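Local coordinates for group 3 allergen SMIPP-S Yv6023A04 (Sarcoptes scabiei type hominis, PDB 3H7O), which is a proteolytically inactivated S1-family serine protease paralogue of the scabies mite, which keeps the trypsin-like fold but probably does not cleave peptides, at residues S122-S127 against T187-T192; K110-E115 against T212-Y217. The protein carries 3 engineered substitutions. All coordinates share one frame; numbering follows the deposited sequence.

Contact 1: residues S122-S127 against T187-T192; sequences SDVLVS and TVQQDT. Engineered in segment 187-192: Gln190 (natural residue Asn).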
loop_
_atom_site.group_PDB
_atom_site.type_symbol
_atom_site.label_atom_id
_atom_site.label_comp_id
_atom_site.label_asym_id
_atom_site.label_seq_id
_atom_site.Cartn_x
_atom_site.Cartn_y
_atom_site.Cartn_z
ATOM N N SER A 122 -13.036 8.091 -12.599
ATOM C CA SER A 122 -11.721 8.730 -12.590
ATOM C C SER A 122 -10.622 7.683 -12.436
ATOM O O SER A 122 -10.890 6.543 -12.049
ATOM C CB SER A 122 -11.620 9.788 -11.483
ATOM O OG SER A 122 -11.513 9.197 -10.197
ATOM N N ASP A 123 -9.391 8.072 -12.746
ATOM C CA ASP A 123 -8.255 7.173 -12.623
ATOM C C ASP A 123 -7.533 7.334 -11.292
ATOM O O ASP A 123 -7.419 8.442 -10.768
ATOM C CB ASP A 123 -7.271 7.382 -13.777
ATOM C CG ASP A 123 -7.725 6.713 -15.063
ATOM O OD1 ASP A 123 -8.692 5.917 -15.027
ATOM O OD2 ASP A 123 -7.103 6.981 -16.113
ATOM N N VAL A 124 -7.077 6.210 -10.747
ATOM C CA VAL A 124 -6.133 6.202 -9.631
ATOM C C VAL A 124 -4.874 5.449 -10.048
ATOM O O VAL A 124 -4.943 4.480 -10.811
ATOM C CB VAL A 124 -6.728 5.591 -8.329
ATOM C CG1 VAL A 124 -7.804 6.506 -7.741
ATOM C CG2 VAL A 124 -7.269 4.179 -8.565
ATOM N N LEU A 125 -3.727 5.908 -9.561
ATOM C CA LEU A 125 -2.449 5.310 -9.916
ATOM C C LEU A 125 -1.948 4.477 -8.748
ATOM O O LEU A 125 -1.639 5.008 -7.679
ATOM C CB LEU A 125 -1.430 6.399 -10.301
ATOM C CG LEU A 125 -0.000 6.000 -10.710
ATOM C CD1 LEU A 125 0.028 5.301 -12.066
ATOM C CD2 LEU A 125 0.916 7.225 -10.737
ATOM N N VAL A 126 -1.889 3.164 -8.954
ATOM C CA VAL A 126 -1.357 2.249 -7.952
ATOM C C VAL A 126 0.091 1.933 -8.326
ATOM O O VAL A 126 0.399 1.770 -9.501
ATOM C CB VAL A 126 -2.228 0.957 -7.831
ATOM C CG1 VAL A 126 -2.297 0.190 -9.153
ATOM C CG2 VAL A 126 -1.732 0.056 -6.697
ATOM N N SER A 127 0.977 1.887 -7.333
ATOM C CA SER A 127 2.372 1.516 -7.577
ATOM C C SER A 127 2.874 0.539 -6.516
ATOM O O SER A 127 2.438 0.577 -5.362
ATOM C CB SER A 127 3.269 2.758 -7.636
ATOM O OG SER A 127 3.243 3.461 -6.402
ATOM N N THR A 187 -1.903 4.353 -3.564
ATOM C CA THR A 187 -2.791 4.618 -4.682
ATOM C C THR A 187 -3.127 6.099 -4.681
ATOM O O THR A 187 -3.673 6.631 -3.704
ATOM C CB THR A 187 -4.045 3.732 -4.631
ATOM O OG1 THR A 187 -3.658 2.383 -4.331
ATOM C CG2 THR A 187 -4.753 3.743 -5.969
ATOM N N VAL A 188 -2.771 6.770 -5.771
ATOM C CA VAL A 188 -2.770 8.230 -5.782
ATOM C C VAL A 188 -3.596 8.854 -6.899
ATOM O O VAL A 188 -3.956 8.197 -7.883
ATOM C CB VAL A 188 -1.315 8.821 -5.838
ATOM C CG1 VAL A 188 -0.490 8.389 -4.628
ATOM C CG2 VAL A 188 -0.607 8.447 -7.139
ATOM N N GLN A 189 -3.912 10.128 -6.704
ATOM C CA GLN A 189 -4.314 11.024 -7.776
ATOM C C GLN A 189 -3.399 12.238 -7.651
ATOM O O GLN A 189 -3.350 12.884 -6.596
ATOM C CB GLN A 189 -5.790 11.396 -7.661
ATOM C CG GLN A 189 -6.720 10.222 -7.945
ATOM C CD GLN A 189 -8.191 10.581 -7.874
ATOM O OE1 GLN A 189 -8.631 11.298 -6.972
ATOM N NE2 GLN A 189 -8.966 10.063 -8.820
ATOM N N GLN A 190 -2.653 12.515 -8.719
ATOM C CA GLN A 190 -1.530 13.460 -8.687
ATOM C C GLN A 190 -0.482 12.998 -7.661
ATOM O O GLN A 190 0.140 11.952 -7.846
ATOM C CB GLN A 190 -2.006 14.899 -8.444
ATOM N N ASP A 191 -0.288 13.752 -6.583
ATOM C CA ASP A 191 0.579 13.286 -5.500
ATOM C C ASP A 191 -0.197 13.111 -4.187
ATOM O O ASP A 191 0.395 13.044 -3.102
ATOM C CB ASP A 191 1.816 14.187 -5.336
ATOM C CG ASP A 191 1.480 15.571 -4.807
ATOM O OD1 ASP A 191 0.432 16.134 -5.185
ATOM O OD2 ASP A 191 2.283 16.103 -4.013
ATOM N N THR A 192 -1.524 13.028 -4.307
ATOM C CA THR A 192 -2.414 12.833 -3.165
ATOM C C THR A 192 -2.767 11.359 -2.988
ATOM O O THR A 192 -3.323 10.722 -3.888
ATOM C CB THR A 192 -3.707 13.675 -3.289
ATOM O OG1 THR A 192 -3.369 15.065 -3.332
ATOM C CG2 THR A 192 -4.640 13.431 -2.103
#
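Thr187 lays its methyl CG2 against Val124, 3.6 Å from Val124 CB, the two side chains slanting across each other. This is antiparallel beta pairing in the second barrel of the trypsin fold, between strands 123-128 and 186-189. Leu125 and Val188 form the hydrogen-bonded pair. Leu125 N gives a nearly straight bond to Val188 O (2.8 Å, 173°), in the plane of that carbonyl. The return bond, Val188 N to Leu125 O, comes in tilted from the carbonyl plane. The side chains of this pair run side by side, and Leu125 CB meets Val188 CG2 at 3.9 Å. Val126 and Thr187 are the non-hydrogen-bonded pair on the other face, where both touch Phe211 of strand 209-213. Strand 143-150 pairs with the far edge of 123-128. Beyond Val188 the chain reverses in a type II' turn from Gln189 to Thr192, which includes the engineered Gln190. The Gln189 chain is extended beyond CG (chi2 -178°), which carries its amide back to the start of the other strand. Ser122 OG receives a weak bond from it and is also bonded to Lys119 O. The straighter bond (168°) runs from Gln189 NE2 to Asp123 O at 3.0 Å; NE2 sits above the Asp123 carbonyl plane.

Contact 2: residues K110-E115 against T212-Y217; sequences KLPDIE and TKVGSY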
loop_
_atom_site.group_PDB
_atom_site.type_symbol
_atom_site.label_atom_id
_atom_site.label_comp_id
_atom_site.label_asym_id
_atom_site.label_seq_id
_atom_site.Cartn_x
_atom_site.Cartn_y
_atom_site.Cartn_z
ATOM N N LYS A 110 0.972 13.379 -0.371
ATOM C CA LYS A 110 0.060 14.325 0.263
ATOM C C LYS A 110 -1.196 13.595 0.726
ATOM O O LYS A 110 -1.652 12.655 0.079
ATOM C CB LYS A 110 -0.294 15.467 -0.693
ATOM C CG LYS A 110 0.836 16.468 -0.916
ATOM N N LEU A 111 -1.742 14.025 1.857
ATOM C CA LEU A 111 -2.955 13.420 2.400
ATOM C C LEU A 111 -4.217 14.066 1.834
ATOM O O LEU A 111 -4.239 15.272 1.587
ATOM C CB LEU A 111 -2.953 13.488 3.929
ATOM C CG LEU A 111 -2.029 12.499 4.648
ATOM C CD1 LEU A 111 -1.914 12.855 6.124
ATOM C CD2 LEU A 111 -2.506 11.055 4.469
ATOM N N PRO A 112 -5.280 13.263 1.631
ATOM C CA PRO A 112 -6.520 13.793 1.079
ATOM C C PRO A 112 -7.323 14.538 2.138
ATOM O O PRO A 112 -6.978 14.488 3.323
ATOM C CB PRO A 112 -7.265 12.528 0.651
ATOM C CG PRO A 112 -6.841 11.505 1.646
ATOM C CD PRO A 112 -5.409 11.841 2.003
ATOM N N ASP A 113 -8.376 15.228 1.704
ATOM C CA ASP A 113 -9.359 15.810 2.612
ATOM C C ASP A 113 -10.068 14.704 3.394
ATOM O O ASP A 113 -10.150 13.561 2.933
ATOM C CB ASP A 113 -10.400 16.614 1.826
ATOM C CG ASP A 113 -9.855 17.929 1.288
ATOM O OD1 ASP A 113 -8.731 18.329 1.665
ATOM O OD2 ASP A 113 -10.566 18.569 0.482
ATOM N N ILE A 114 -10.573 15.053 4.575
ATOM C CA ILE A 114 -11.424 14.161 5.362
ATOM C C ILE A 114 -12.510 13.552 4.474
ATOM O O ILE A 114 -13.202 14.268 3.744
ATOM C CB ILE A 114 -12.084 14.906 6.558
ATOM C CG1 ILE A 114 -11.027 15.382 7.571
ATOM C CG2 ILE A 114 -13.175 14.047 7.224
ATOM C CD1 ILE A 114 -10.511 14.303 8.530
ATOM N N GLU A 115 -12.623 12.228 4.531
ATOM C CA GLU A 115 -13.666 11.472 3.826
ATOM C C GLU A 115 -13.621 11.579 2.298
ATOM O O GLU A 115 -14.629 11.341 1.627
ATOM C CB GLU A 115 -15.070 11.828 4.357
ATOM C CG GLU A 115 -15.359 11.354 5.787
ATOM C CD GLU A 115 -15.168 9.850 5.987
ATOM O OE1 GLU A 115 -15.453 9.064 5.057
ATOM O OE2 GLU A 115 -14.735 9.452 7.090
ATOM N N THR A 212 -8.382 0.499 0.613
ATOM C CA THR A 212 -8.808 1.196 1.815
ATOM C C THR A 212 -8.787 2.689 1.509
ATOM O O THR A 212 -7.782 3.219 1.030
ATOM C CB THR A 212 -7.886 0.878 3.008
ATOM O OG1 THR A 212 -7.951 -0.523 3.294
ATOM C CG2 THR A 212 -8.313 1.660 4.248
ATOM N N LYS A 213 -9.911 3.347 1.775
ATOM C CA LYS A 213 -10.086 4.760 1.490
ATOM C C LYS A 213 -9.339 5.603 2.527
ATOM O O LYS A 213 -9.744 5.680 3.687
ATOM C CB LYS A 213 -11.583 5.081 1.468
ATOM C CG LYS A 213 -11.953 6.488 1.033
ATOM C CD LYS A 213 -13.402 6.563 0.544
ATOM C CE LYS A 213 -14.391 5.931 1.522
ATOM N NZ LYS A 213 -15.720 6.612 1.484
ATOM N N VAL A 214 -8.241 6.223 2.100
ATOM C CA VAL A 214 -7.377 6.995 3.005
ATOM C C VAL A 214 -8.149 8.145 3.671
ATOM O O VAL A 214 -7.952 8.428 4.855
ATOM C CB VAL A 214 -6.081 7.489 2.294
ATOM C CG1 VAL A 214 -5.261 8.400 3.205
ATOM C CG2 VAL A 214 -5.226 6.305 1.865
ATOM N N GLY A 215 -9.051 8.770 2.917
ATOM C CA GLY A 215 -9.898 9.852 3.435
ATOM C C GLY A 215 -10.665 9.494 4.700
ATOM O O GLY A 215 -10.915 10.356 5.544
ATOM N N SER A 216 -11.026 8.218 4.835
ATOM C CA SER A 216 -11.764 7.736 6.006
ATOM C C SER A 216 -10.917 7.663 7.276
ATOM O O SER A 216 -11.462 7.629 8.381
ATOM C CB SER A 216 -12.372 6.366 5.722
ATOM O OG SER A 216 -13.250 6.426 4.617
ATOM N N TYR A 217 -9.595 7.640 7.112
ATOM C CA TYR A 217 -8.665 7.475 8.234
ATOM C C TYR A 217 -7.725 8.661 8.425
ATOM O O TYR A 217 -6.846 8.621 9.288
ATOM C CB TYR A 217 -7.835 6.196 8.057
ATOM C CG TYR A 217 -8.671 4.939 7.978
ATOM C CD1 TYR A 217 -8.999 4.223 9.131
ATOM C CD2 TYR A 217 -9.139 4.467 6.749
ATOM C CE1 TYR A 217 -9.769 3.071 9.060
ATOM C CE2 TYR A 217 -9.915 3.317 6.669
ATOM C CZ TYR A 217 -10.223 2.622 7.826
ATOM O OH TYR A 217 -10.990 1.483 7.748
#
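Pro112 turns its ring toward Val214, and the two side chains meet at about a right angle. The Val214 methyl CG1 lies 3.6 Å from Pro112 CD and also touches Pro112 CG. It stands anti to the backbone N (chi1 175°), which directs it at the proline ring. The Leu111 side chain also crosses that of Val214 at about a right angle, with Leu111 CD2 4.0 Å from Val214 CG1. Leu111 then packs on Val218 and Ile225 of the C-terminal helix. Pro112 CG also touches the backbone of Gly215, 3.7 Å from Gly215 N. In this trypsin-like fold, segment 110-115 belongs to the connection between the two beta barrels. It packs where strand 209-213 ends and the chain bends toward helix 218-225. With no side chain at Gly215 on the side facing segment 110-115, the backbones come close, with Glu115 CA and Gly215 CA 4.1 Å apart. Glu115 N donates to Gly215 O at 2.7 Å, from well above the plane of that carbonyl. The CB of Glu115 points away from the other segment, but its chain bends at chi2 (-56°) and brings the carboxylate back alongside Ser216. Glu115 OE2 lies 3.6 Å from Ser216 CA, while Ser216 OG makes a weak bond to Glu115 OE1 at 3.5 Å. Lys213 NZ stands 4.3 Å from Glu115 OE1, too far for a salt bridge, though its charge probably favours the carboxylate there.

From the N terminus, the chain completes the first barrel with strand 91-95 and then enters the connection that holds segment 110-115. It next forms strand 123-128, the first half of contact 1. About 60 residues later strand 186-189 pairs with it and closes the loop of contact 1. The chain turns back into strand 192-197, and segment 212-217 closes the longer loop of contact 2 just before the C-terminal helix. Contact 1 therefore lies wholly within the larger loop. Contact 1 joins two strands of the second barrel, whereas contact 2 ties the inter-barrel connection to the end of strand 209-213 and the turn before helix 218-225. They touch where Asp191 O probably accepts a hydrogen bond from Lys110 N, and Thr192 CG2 packs on Pro112.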